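Local atomic coordinates of uncharacterized protein conserved in bacteria (Streptococcus suis, PDB entry 4FZ4), a protein that is a surface antigen of Streptococcus suis that mediates attachment to host cells, probably by binding glycosaminoglycans through this helical domain. Residues K11-K14 / E15-E19. Numbering follows the deposited sequence.
Unlike the reference sequence in segment 11-14: Val12 (reference Leu).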
# COMPACT_ATOMS: atom_id res chain seq x y z
N LYS A 11 4.78 -17.12 7.95
CA LYS A 11 5.40 -16.71 6.71
C LYS A 11 4.78 -15.40 6.21
O LYS A 11 5.49 -14.44 5.91
CB LYS A 11 5.24 -17.81 5.66
CG LYS A 11 6.09 -17.62 4.41
CD LYS A 11 5.73 -18.63 3.34
CE LYS A 11 4.37 -18.34 2.72
NZ LYS A 11 3.26 -18.34 3.71
N VAL A 12 3.45 -15.36 6.12
CA VAL A 12 2.74 -14.16 5.67
C VAL A 12 3.22 -12.99 6.52
O VAL A 12 3.42 -11.88 6.01
CB VAL A 12 1.22 -14.31 5.82
CG1 VAL A 12 0.52 -13.07 5.29
CG2 VAL A 12 0.75 -15.53 5.06
N VAL A 13 3.41 -13.23 7.82
CA VAL A 13 3.90 -12.20 8.73
C VAL A 13 5.28 -11.75 8.25
O VAL A 13 5.53 -10.56 8.05
CB VAL A 13 4.03 -12.73 10.17
CG1 VAL A 13 4.97 -11.83 10.99
CG2 VAL A 13 2.67 -12.75 10.83
N LYS A 14 6.16 -12.72 8.06
CA LYS A 14 7.52 -12.48 7.60
C LYS A 14 7.53 -11.81 6.23
O LYS A 14 8.41 -11.01 5.93
CB LYS A 14 8.32 -13.79 7.56
CG LYS A 14 8.53 -14.41 8.94
CD LYS A 14 9.40 -15.67 8.86
CE LYS A 14 9.72 -16.23 10.25
NZ LYS A 14 8.51 -16.73 10.97
N GLU A 15 6.55 -12.14 5.39
CA GLU A 15 6.50 -11.51 4.08
C GLU A 15 6.15 -10.04 4.33
O GLU A 15 6.69 -9.14 3.68
CB GLU A 15 5.42 -12.15 3.21
CG GLU A 15 5.61 -11.87 1.72
CD GLU A 15 4.37 -12.16 0.89
OE1 GLU A 15 3.72 -13.20 1.12
OE2 GLU A 15 4.05 -11.34 0.00
N LEU A 16 5.27 -9.79 5.29
CA LEU A 16 4.87 -8.42 5.61
C LEU A 16 6.03 -7.66 6.23
O LEU A 16 6.12 -6.44 6.08
CB LEU A 16 3.70 -8.42 6.58
CG LEU A 16 2.39 -8.93 6.00
CD1 LEU A 16 1.44 -9.26 7.14
CD2 LEU A 16 1.79 -7.88 5.06
N GLU A 17 6.90 -8.38 6.94
CA GLU A 17 8.06 -7.77 7.56
C GLU A 17 9.01 -7.29 6.48
O GLU A 17 9.61 -6.22 6.57
CB GLU A 17 8.79 -8.77 8.46
CG GLU A 17 7.99 -9.25 9.66
CD GLU A 17 8.78 -10.19 10.55
OE1 GLU A 17 9.36 -11.17 10.03
OE2 GLU A 17 8.81 -9.96 11.78
N LYS A 18 9.15 -8.11 5.44
CA LYS A 18 10.02 -7.79 4.31
C LYS A 18 9.43 -6.60 3.57
O LYS A 18 10.15 -5.67 3.19
CB LYS A 18 10.14 -8.99 3.39
CG LYS A 18 10.98 -8.75 2.14
CD LYS A 18 11.45 -10.05 1.51
CE LYS A 18 12.39 -10.80 2.45
NZ LYS A 18 12.95 -12.06 1.87
N GLU A 19 8.12 -6.62 3.37
CA GLU A 19 7.41 -5.55 2.68
C GLU A 19 7.58 -4.22 3.40
O GLU A 19 7.85 -3.19 2.77
CB GLU A 19 5.93 -5.88 2.57
CG GLU A 19 5.61 -7.06 1.67
CD GLU A 19 5.96 -6.79 0.21
OE1 GLU A 19 5.61 -7.63 -0.64
OE2 GLU A 19 6.58 -5.75 -0.07
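Val12 and Leu16, one turn apart on helix 3-23, touch through their methyl ends, CG1 of Val12 lying 4.3 Å from CD1 of Leu16. Residues 11-19 are alpha-helical: four successive i to i+4 backbone hydrogen bonds join residues 11-14 to 15-18. Glu15 N donates to Lys11 O and Leu16 N to Val12 O; Glu17 N donates to Val13 O at 2.8 Å and Lys18 N to Lys14 O, and the ladder continues with Glu19 N to Glu15 O. Apolar packing marks the inner face. In Leu16 a chi1 of -68° turns CG back toward the preceding turn, 3.1 Å from Val12 O, while the Leu16 side chain reaches Phe76, Lys77 and Ile80 of helix 66-95. Val13 meets Leu73 of that helix, and both Val13 and Leu16 touch Met53 of helix 36-55, so this face of the helix packs against two others of the all-helical domain. Charged side chains border the turn. Opposite charges come near without meeting: Lys11 NZ stands 5.8 Å from Glu15 OE1, and Lys14 NZ 5.7 Å from Glu17 OE1, so any attraction is probably modest. The chains of Lys14 and Glu17 leave the helix alongside each other, and their contact is made by the aliphatic part of the lysine. The straight Glu17 chain brings OE1 to 3.3 Å from Lys14 CA and 3.5 Å from Lys14 CG.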